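Local coordinates for protein D-alanine--D-alanine ligase (Coxiella burnetii, PDB 3TQT) that probably joins two D-alanine molecules into D-alanyl-D-alanine at the expense of ATP, a step in building the peptidoglycan cell wall, at residues 279-282 against 283-286; 289-293 against 294-298; 200-203 against 204-207. All blocks are in the same frame, centred on the assembly; numbering follows the deposited sequence.

In the fold
Contacts 1 and 2 share one element, helix 277-293 of the ATP-grasp region: contact 1 lies on its early turns and contact 2 closes its C-terminal end, with centres about 15 Å apart. Contact 3 opens a different helix, 202-212, and its centre stands about 36 Å from each of the others. Contact 2 is buried and joins backbone capping bonds to a cysteine-phenylalanine contact. Contact 1 is partly buried, with isoleucines packed on a sheet and glutamines that bond to Ser243 and within the helix. Contact 3 is a surface contact, where threonine and glutamate side chains tie down the helix start. The set thus covers a helix body, a helix end and a helix beginning.

Contact 1. Residues 279-282 against 283-286; sequences VTKQ and IQQI
Gln282, Ile283 and Gln284 carry this local contact within the alpha-helix 277-293, which lies against an antiparallel sheet of the ATP-grasp region. Each takes part in an i to i+4 backbone bond, and each side chain leaves the helix on a different bearing. Ile283 N donates to Val279 O at 2.9 Å with the N-H pointing straight at the oxygen (180°). Beside this bond the two apolar side chains cross at a slant, Val279 CG1 lying 3.7 Å from Ile283 CD1. The chi1 of Ile283 (-68°) turns CG1 back past its own backbone N, so the CG1-CD1 branch runs toward the preceding turn and over Val279 O. The same side chain packs on Phe304 and Val306 of strand 298-306, on Val312 of strand 312-318, and beside Ile230 of the predicted ATP-binding stretch. Gln282 works mainly through its carbonyl. Gln282 O receives Ile286 N at 2.8 Å, and Ile286 CG1 also leans against that oxygen, 3.2 Å away. The amide end of Gln282 turns back to Ser278, whose OG accepts from NE2, while its side chain also touches Val312. Gln284 N donates to Thr280 O at 3.0 Å. The two side chains then run side by side in the same direction, with Thr280 CG2 alongside the amide oxygen Gln284 OE1 at 3.6 Å. The chain of Gln284 is extended (chi2 170°), and both ends of its amide are used, which fixes how the flat group is turned: NE2 donates to Ser243 O, linking the helix to strand 241-249. On the other branch a single water donates to Gln284 OE1 at 2.8 Å and accepts from Lys281 NZ at 3.2 Å.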
ATOM      1  N   VAL A 279     -24.830   6.046  21.668  1.00 37.93           N
ATOM      2  CA  VAL A 279     -24.164   5.029  20.873  1.00 36.94           C
ATOM      3  C   VAL A 279     -24.042   5.483  19.426  1.00 35.45           C
ATOM      4  O   VAL A 279     -22.989   5.330  18.812  1.00 33.39           O
ATOM      5  CB  VAL A 279     -24.867   3.662  20.980  1.00 35.51           C
ATOM      6  CG1 VAL A 279     -24.331   2.701  19.935  1.00 31.55           C
ATOM      7  CG2 VAL A 279     -24.664   3.091  22.370  1.00 42.41           C
ATOM      8  N   THR A 280     -25.114   6.062  18.888  1.00 34.90           N
ATOM      9  CA  THR A 280     -25.082   6.601  17.533  1.00 31.36           C
ATOM     10  C   THR A 280     -23.923   7.572  17.379  1.00 36.02           C
ATOM     11  O   THR A 280     -23.138   7.477  16.433  1.00 36.74           O
ATOM     12  CB  THR A 280     -26.382   7.341  17.186  1.00 35.04           C
ATOM     13  OG1 THR A 280     -27.477   6.420  17.195  1.00 39.53           O
ATOM     14  CG2 THR A 280     -26.278   7.973  15.808  1.00 39.97           C
ATOM     15  N   LYS A 281     -23.823   8.510  18.316  1.00 32.53           N
ATOM     16  CA  LYS A 281     -22.762   9.506  18.296  1.00 37.24           C
ATOM     17  C   LYS A 281     -21.379   8.867  18.358  1.00 35.94           C
ATOM     18  O   LYS A 281     -20.451   9.327  17.698  1.00 31.29           O
ATOM     19  CB  LYS A 281     -22.926  10.496  19.453  1.00 43.49           C
ATOM     20  CG  LYS A 281     -24.147  11.402  19.336  1.00 59.52           C
ATOM     21  CD  LYS A 281     -24.132  12.201  18.040  1.00 65.09           C
ATOM     22  CE  LYS A 281     -25.291  13.191  17.990  1.00 70.87           C
ATOM     23  NZ  LYS A 281     -25.252  14.053  16.769  1.00 71.48           N
ATOM     24  N   GLN A 282     -21.240   7.814  19.157  1.00 31.25           N
ATOM     25  CA  GLN A 282     -19.950   7.143  19.290  1.00 29.28           C
ATOM     26  C   GLN A 282     -19.575   6.472  17.982  1.00 27.26           C
ATOM     27  O   GLN A 282     -18.464   6.633  17.481  1.00 30.30           O
ATOM     28  CB  GLN A 282     -19.990   6.097  20.391  1.00 36.85           C
ATOM     29  CG  GLN A 282     -19.892   6.644  21.786  1.00 43.42           C
ATOM     30  CD  GLN A 282     -19.956   5.532  22.805  1.00 41.92           C
ATOM     31  OE1 GLN A 282     -19.079   4.669  22.857  1.00 40.39           O
ATOM     32  NE2 GLN A 282     -21.015   5.526  23.604  1.00 43.42           N
ATOM     33  N   ILE A 283     -20.512   5.706  17.438  1.00 26.37           N
ATOM     34  CA  ILE A 283     -20.299   5.053  16.158  1.00 28.25           C
ATOM     35  C   ILE A 283     -19.818   6.067  15.118  1.00 30.43           C
ATOM     36  O   ILE A 283     -18.830   5.852  14.422  1.00 23.39           O
ATOM     37  CB  ILE A 283     -21.582   4.358  15.693  1.00 29.85           C
ATOM     38  CG1 ILE A 283     -21.889   3.179  16.632  1.00 30.43           C
ATOM     39  CG2 ILE A 283     -21.433   3.899  14.244  1.00 27.74           C
ATOM     40  CD1 ILE A 283     -23.230   2.539  16.410  1.00 36.19           C
ATOM     41  N   GLN A 284     -20.512   7.189  15.023  1.00 27.02           N
ATOM     42  CA  GLN A 284     -20.151   8.187  14.032  1.00 29.59           C
ATOM     43  C   GLN A 284     -18.770   8.775  14.312  1.00 26.77           C
ATOM     44  O   GLN A 284     -17.956   8.917  13.396  1.00 25.96           O
ATOM     45  CB  GLN A 284     -21.232   9.266  13.939  1.00 28.80           C
ATOM     46  CG  GLN A 284     -22.502   8.757  13.266  1.00 33.66           C
ATOM     47  CD  GLN A 284     -23.655   9.730  13.370  1.00 38.88           C
ATOM     48  OE1 GLN A 284     -23.896  10.313  14.424  1.00 35.73           O
ATOM     49  NE2 GLN A 284     -24.369   9.915  12.271  1.00 38.26           N
ATOM     50  N   GLN A 285     -18.482   9.084  15.573  1.00 25.47           N
ATOM     51  CA  GLN A 285     -17.209   9.729  15.870  1.00 26.56           C
ATOM     52  C   GLN A 285     -16.035   8.786  15.677  1.00 23.67           C
ATOM     53  O   GLN A 285     -14.992   9.185  15.158  1.00 28.93           O
ATOM     54  CB  GLN A 285     -17.169  10.314  17.274  1.00 25.49           C
ATOM     55  CG  GLN A 285     -15.906  11.142  17.512  1.00 37.16           C
ATOM     56  CD  GLN A 285     -15.830  12.373  16.611  1.00 40.27           C
ATOM     57  OE1 GLN A 285     -16.631  13.295  16.751  1.00 39.90           O
ATOM     58  NE2 GLN A 285     -14.870  12.387  15.678  1.00 35.71           N
ATOM     59  N   ILE A 286     -16.208   7.541  16.092  1.00 23.55           N
ATOM     60  CA  ILE A 286     -15.150   6.550  15.965  1.00 21.23           C
ATOM     61  C   ILE A 286     -14.938   6.217  14.496  1.00 21.28           C
ATOM     62  O   ILE A 286     -13.806   6.043  14.050  1.00 22.20           O
ATOM     63  CB  ILE A 286     -15.473   5.265  16.755  1.00 24.41           C
ATOM     64  CG1 ILE A 286     -15.523   5.577  18.255  1.00 30.69           C
ATOM     65  CG2 ILE A 286     -14.415   4.200  16.494  1.00 20.49           C
ATOM     66  CD1 ILE A 286     -15.900   4.392  19.099  1.00 33.54           C
TER
HETATM   67  O   HOH W   1     -26.282  11.650  14.946  1.00 38.83           O

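Contact 2. Residues 289-293 against 294-298; sequences DAFKM and VHCSG
Val294 N donates to Ala290 O at 3.1 Å, the last i to i+4 bond before helix 277-293 breaks off in a Schellman motif. Val294 is the first residue to leave helical torsions; its CG2 packs 3.3 Å from Ala290 O, and its side chain also meets Val137 and Cys138 of helix 132-139. His295 follows with a positive phi (56°) as the C-prime residue. His295 N donates to Lys292 O at 2.8 Å, from above the carbonyl plane rather than on a lone pair; the positive phi then turns the chain so that Cys296 N reaches Phe291 O. The imidazole folds back so that Met293 O sits over the centre of one face. Its ND1 makes a weak hydrogen bond to Gln133 OE1, and Arg218 of the second subunit packs on the residue. Cys296 N donates to Phe291 O at 3.0 Å, the wider bond of the motif. Cys296 CB lies 3.5 Å from the centroid of the Phe291 ring, almost on the ring normal, a CH-pi contact. The sulfur comes in obliquely from the same residue, with Cys296 SG 3.6 Å from Phe291 CE1. Past Ser297, Gly298 N lies at the edge of the same ring, close to its plane, and donates to Asn237 OD1 on the way into strand 298-306. The chemistry implies that the bonds closing the helix end run from backbone to backbone: N-H groups take up the carbonyls of Ala290, Phe291 and Lys292, and an aromatic face covered by the cysteine joins the helix to the chain leading into the sheet.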
ATOM      1  N   ASP A 289     -12.864   9.043  13.275  1.00 25.47           N
ATOM      2  CA  ASP A 289     -11.516   8.951  13.837  1.00 23.12           C
ATOM      3  C   ASP A 289     -10.712   7.796  13.231  1.00 21.53           C
ATOM      4  O   ASP A 289      -9.524   7.933  12.960  1.00 21.23           O
ATOM      5  CB  ASP A 289     -11.577   8.807  15.354  1.00 27.24           C
ATOM      6  CG  ASP A 289     -12.108  10.057  16.036  1.00 33.93           C
ATOM      7  OD1 ASP A 289     -12.260  11.089  15.360  1.00 32.19           O
ATOM      8  OD2 ASP A 289     -12.363  10.005  17.250  1.00 36.15           O
ATOM      9  N   ALA A 290     -11.366   6.657  13.040  1.00 18.68           N
ATOM     10  CA  ALA A 290     -10.733   5.496  12.432  1.00 20.09           C
ATOM     11  C   ALA A 290     -10.311   5.819  10.997  1.00 18.39           C
ATOM     12  O   ALA A 290      -9.214   5.495  10.580  1.00 16.21           O
ATOM     13  CB  ALA A 290     -11.707   4.321  12.435  1.00 19.68           C
ATOM     14  N   PHE A 291     -11.234   6.418  10.250  1.00 19.24           N
ATOM     15  CA  PHE A 291     -10.991   6.854   8.883  1.00 18.59           C
ATOM     16  C   PHE A 291      -9.716   7.687   8.840  1.00 21.67           C
ATOM     17  O   PHE A 291      -8.843   7.489   7.991  1.00 18.54           O
ATOM     18  CB  PHE A 291     -12.189   7.692   8.432  1.00 19.96           C
ATOM     19  CG  PHE A 291     -12.154   8.092   6.979  1.00 19.82           C
ATOM     20  CD1 PHE A 291     -12.779   7.310   6.016  1.00 24.10           C
ATOM     21  CD2 PHE A 291     -11.532   9.256   6.588  1.00 22.04           C
ATOM     22  CE1 PHE A 291     -12.765   7.690   4.685  1.00 26.86           C
ATOM     23  CE2 PHE A 291     -11.514   9.636   5.262  1.00 24.27           C
ATOM     24  CZ  PHE A 291     -12.125   8.855   4.314  1.00 24.79           C
ATOM     25  N   LYS A 292      -9.598   8.616   9.776  1.00 19.30           N
ATOM     26  CA  LYS A 292      -8.446   9.510   9.788  1.00 21.58           C
ATOM     27  C   LYS A 292      -7.185   8.767  10.214  1.00 24.63           C
ATOM     28  O   LYS A 292      -6.102   8.989   9.666  1.00 23.06           O
ATOM     29  CB  LYS A 292      -8.709  10.710  10.706  1.00 20.92           C
ATOM     30  CG  LYS A 292      -9.698  11.715  10.116  1.00 31.96           C
ATOM     31  CD  LYS A 292     -10.357  12.577  11.187  1.00 38.16           C
ATOM     32  CE  LYS A 292      -9.514  13.770  11.567  1.00 47.55           C
ATOM     33  NZ  LYS A 292     -10.240  14.618  12.555  1.00 48.02           N
ATOM     34  N   MET A 293      -7.345   7.862  11.174  1.00 24.13           N
ATOM     35  CA  MET A 293      -6.219   7.145  11.757  1.00 24.01           C
ATOM     36  C   MET A 293      -5.510   6.243  10.761  1.00 23.58           C
ATOM     37  O   MET A 293      -4.309   6.021  10.868  1.00 22.91           O
ATOM     38  CB  MET A 293      -6.680   6.323  12.953  1.00 26.97           C
ATOM     39  CG  MET A 293      -5.546   5.805  13.789  1.00 34.92           C
ATOM     40  SD  MET A 293      -6.149   5.477  15.443  1.00 37.74           S
ATOM     41  CE  MET A 293      -6.570   7.131  15.985  1.00 34.71           C
ATOM     42  N   VAL A 294      -6.247   5.729   9.790  1.00 19.07           N
ATOM     43  CA  VAL A 294      -5.628   4.927   8.748  1.00 19.40           C
ATOM     44  C   VAL A 294      -5.365   5.766   7.501  1.00 22.15           C
ATOM     45  O   VAL A 294      -5.055   5.227   6.445  1.00 20.10           O
ATOM     46  CB  VAL A 294      -6.499   3.711   8.376  1.00 17.04           C
ATOM     47  CG1 VAL A 294      -6.666   2.801   9.604  1.00 17.63           C
ATOM     48  CG2 VAL A 294      -7.844   4.167   7.856  1.00 16.93           C
ATOM     49  N   HIS A 295      -5.519   7.081   7.639  1.00 20.09           N
ATOM     50  CA  HIS A 295      -5.206   8.025   6.560  1.00 18.43           C
ATOM     51  C   HIS A 295      -5.959   7.715   5.288  1.00 21.77           C
ATOM     52  O   HIS A 295      -5.410   7.764   4.182  1.00 21.38           O
ATOM     53  CB  HIS A 295      -3.701   8.060   6.325  1.00 23.90           C
ATOM     54  CG  HIS A 295      -2.933   8.298   7.580  1.00 28.46           C
ATOM     55  ND1 HIS A 295      -1.964   7.436   8.043  1.00 28.36           N
ATOM     56  CD2 HIS A 295      -3.029   9.285   8.502  1.00 24.47           C
ATOM     57  CE1 HIS A 295      -1.480   7.892   9.181  1.00 26.45           C
ATOM     58  NE2 HIS A 295      -2.119   9.009   9.487  1.00 28.07           N
ATOM     59  N   CYS A 296      -7.237   7.396   5.469  1.00 21.48           N
ATOM     60  CA  CYS A 296      -8.114   7.103   4.355  1.00 17.57           C
ATOM     61  C   CYS A 296      -8.470   8.383   3.597  1.00 18.92           C
ATOM     62  O   CYS A 296      -8.282   9.506   4.090  1.00 17.87           O
ATOM     63  CB  CYS A 296      -9.385   6.418   4.851  1.00 19.47           C
ATOM     64  SG  CYS A 296     -10.167   5.460   3.580  1.00 23.10           S
ATOM     65  N   SER A 297      -8.962   8.195   2.383  1.00 17.70           N
ATOM     66  CA  SER A 297      -9.388   9.294   1.542  1.00 21.71           C
ATOM     67  C   SER A 297     -10.648   8.879   0.851  1.00 21.71           C
ATOM     68  O   SER A 297     -10.842   7.692   0.562  1.00 23.84           O
ATOM     69  CB  SER A 297      -8.330   9.595   0.474  1.00 17.85           C
ATOM     70  OG  SER A 297      -7.228  10.247   1.043  1.00 33.02           O
ATOM     71  N   GLY A 298     -11.504   9.861   0.591  1.00 19.11           N
ATOM     72  CA  GLY A 298     -12.710   9.662  -0.192  1.00 18.62           C
ATOM     73  C   GLY A 298     -13.815   8.982   0.590  1.00 25.33           C
ATOM     74  O   GLY A 298     -14.767   9.622   1.031  1.00 19.74           O
TER

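Contact 3. Residues 200-203 against 204-207; sequences KTET and EFTK
Thr203 O, in the first turns of the N-capped helix 202-212, is met by two donors: Lys207 N at 3.0 Å in the regular i to i+4 bond, and Thr206 OG1 at 3.5 Å in a weak one. The chi1 of Thr206 (79°) places its hydroxyl between backbone N and carbonyl carbon, swinging it back toward that carbonyl. The aliphatic stem of Lys207 follows the same direction as the Thr203 side chain, with CB 3.4 Å from Thr203 O. The N-cap is Thr201, just before the helix: it offers OG1 to Glu204 N at 3.0 Å, nearly straight, while its carbonyl accepts from Phe205 N at 2.9 Å, so side chain and backbone of one residue hold two N-H groups of the first turn. The Phe205 ring leads away from the cap to meet Tyr171 of helix 170-177, the planes inclined by about 35°. The contact falls within the predicted ATP-binding range but on the outer surface, away from the individual metal-binding residues, where it leads from strand 196-199 into the helix. Glu204 crosses beside the capping hydroxyl, its CG 3.3 Å from Thr201 OG1. Its extended chain reaches back beyond the cap, and Lys200 N meets Glu204 OE1 at 2.9 Å from above the carboxylate plane, 48° out of it.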
ATOM      1  N   LYS A 200     -15.033 -24.188  17.655  1.00 32.25           N
ATOM      2  CA  LYS A 200     -15.516 -24.412  19.015  1.00 35.84           C
ATOM      3  C   LYS A 200     -14.616 -25.377  19.791  1.00 36.05           C
ATOM      4  O   LYS A 200     -14.770 -25.539  21.007  1.00 39.14           O
ATOM      5  CB  LYS A 200     -16.950 -24.941  18.977  1.00 45.78           C
ATOM      6  CG  LYS A 200     -17.873 -24.338  20.031  1.00 67.24           C
ATOM      7  CD  LYS A 200     -19.210 -25.072  20.072  1.00 78.22           C
ATOM      8  CE  LYS A 200     -19.195 -26.237  21.063  1.00 86.08           C
ATOM      9  NZ  LYS A 200     -17.933 -27.046  21.057  1.00 88.80           N
ATOM     10  N   THR A 201     -13.682 -26.024  19.096  1.00 30.29           N
ATOM     11  CA  THR A 201     -12.772 -26.963  19.754  1.00 32.42           C
ATOM     12  C   THR A 201     -11.326 -26.760  19.318  1.00 32.61           C
ATOM     13  O   THR A 201     -11.069 -26.123  18.307  1.00 28.94           O
ATOM     14  CB  THR A 201     -13.139 -28.438  19.454  1.00 33.41           C
ATOM     15  OG1 THR A 201     -12.912 -28.711  18.064  1.00 36.13           O
ATOM     16  CG2 THR A 201     -14.579 -28.722  19.803  1.00 34.95           C
ATOM     17  N   GLU A 202     -10.389 -27.321  20.081  1.00 36.28           N
ATOM     18  CA  GLU A 202      -8.971 -27.265  19.730  1.00 39.90           C
ATOM     19  C   GLU A 202      -8.754 -27.852  18.349  1.00 37.80           C
ATOM     20  O   GLU A 202      -8.034 -27.290  17.525  1.00 37.08           O
ATOM     21  CB  GLU A 202      -8.134 -28.072  20.725  1.00 48.05           C
ATOM     22  CG  GLU A 202      -6.745 -28.443  20.186  1.00 53.76           C
ATOM     23  CD  GLU A 202      -5.788 -27.275  20.220  1.00 49.88           C
ATOM     24  OE1 GLU A 202      -5.757 -26.591  21.263  1.00 51.78           O
ATOM     25  OE2 GLU A 202      -5.075 -27.030  19.214  1.00 45.40           O
ATOM     26  N   THR A 203      -9.369 -29.005  18.116  1.00 35.24           N
ATOM     27  CA  THR A 203      -9.253 -29.704  16.843  1.00 41.82           C
ATOM     28  C   THR A 203      -9.790 -28.860  15.699  1.00 38.44           C
ATOM     29  O   THR A 203      -9.161 -28.756  14.652  1.00 37.09           O
ATOM     30  CB  THR A 203      -9.990 -31.061  16.882  1.00 49.05           C
ATOM     31  OG1 THR A 203      -9.352 -31.918  17.838  1.00 48.89           O
ATOM     32  CG2 THR A 203      -9.972 -31.728  15.509  1.00 42.46           C
ATOM     33  N   GLU A 204     -10.956 -28.258  15.894  1.00 32.48           N
ATOM     34  CA  GLU A 204     -11.518 -27.384  14.874  1.00 33.75           C
ATOM     35  C   GLU A 204     -10.570 -26.235  14.622  1.00 29.89           C
ATOM     36  O   GLU A 204     -10.380 -25.813  13.475  1.00 30.35           O
ATOM     37  CB  GLU A 204     -12.898 -26.864  15.281  1.00 32.86           C
ATOM     38  CG  GLU A 204     -13.997 -27.905  15.100  1.00 38.50           C
ATOM     39  CD  GLU A 204     -15.352 -27.443  15.614  1.00 40.34           C
ATOM     40  OE1 GLU A 204     -15.606 -26.220  15.655  1.00 40.43           O
ATOM     41  OE2 GLU A 204     -16.163 -28.314  15.977  1.00 42.72           O
ATOM     42  N   PHE A 205      -9.965 -25.740  15.700  1.00 26.63           N
ATOM     43  CA  PHE A 205      -9.063 -24.599  15.601  1.00 31.51           C
ATOM     44  C   PHE A 205      -7.919 -24.917  14.655  1.00 27.32           C
ATOM     45  O   PHE A 205      -7.681 -24.193  13.680  1.00 24.65           O
ATOM     46  CB  PHE A 205      -8.510 -24.216  16.973  1.00 30.74           C
ATOM     47  CG  PHE A 205      -7.429 -23.175  16.917  1.00 27.41           C
ATOM     48  CD1 PHE A 205      -7.735 -21.849  16.649  1.00 24.45           C
ATOM     49  CD2 PHE A 205      -6.108 -23.521  17.137  1.00 32.19           C
ATOM     50  CE1 PHE A 205      -6.742 -20.899  16.600  1.00 30.13           C
ATOM     51  CE2 PHE A 205      -5.109 -22.575  17.087  1.00 28.88           C
ATOM     52  CZ  PHE A 205      -5.431 -21.259  16.820  1.00 29.29           C
ATOM     53  N   THR A 206      -7.216 -26.011  14.925  1.00 31.84           N
ATOM     54  CA  THR A 206      -6.027 -26.312  14.138  1.00 31.87           C
ATOM     55  C   THR A 206      -6.419 -26.701  12.715  1.00 32.57           C
ATOM     56  O   THR A 206      -5.710 -26.383  11.765  1.00 26.30           O
ATOM     57  CB  THR A 206      -5.134 -27.402  14.783  1.00 40.29           C
ATOM     58  OG1 THR A 206      -5.697 -28.690  14.533  1.00 43.57           O
ATOM     59  CG2 THR A 206      -4.998 -27.177  16.286  1.00 31.44           C
ATOM     60  N   LYS A 207      -7.550 -27.387  12.556  1.00 26.39           N
ATOM     61  CA  LYS A 207      -8.018 -27.676  11.207  1.00 29.43           C
ATOM     62  C   LYS A 207      -8.331 -26.390  10.433  1.00 32.64           C
ATOM     63  O   LYS A 207      -8.042 -26.290   9.244  1.00 28.58           O
ATOM     64  CB  LYS A 207      -9.228 -28.598  11.221  1.00 29.78           C
ATOM     65  CG  LYS A 207      -8.881 -30.061  11.427  1.00 46.84           C
ATOM     66  CD  LYS A 207     -10.124 -30.931  11.385  1.00 52.56           C
ATOM     67  CE  LYS A 207      -9.763 -32.404  11.524  1.00 65.94           C
ATOM     68  NZ  LYS A 207      -8.927 -32.653  12.732  1.00 65.33           N
TER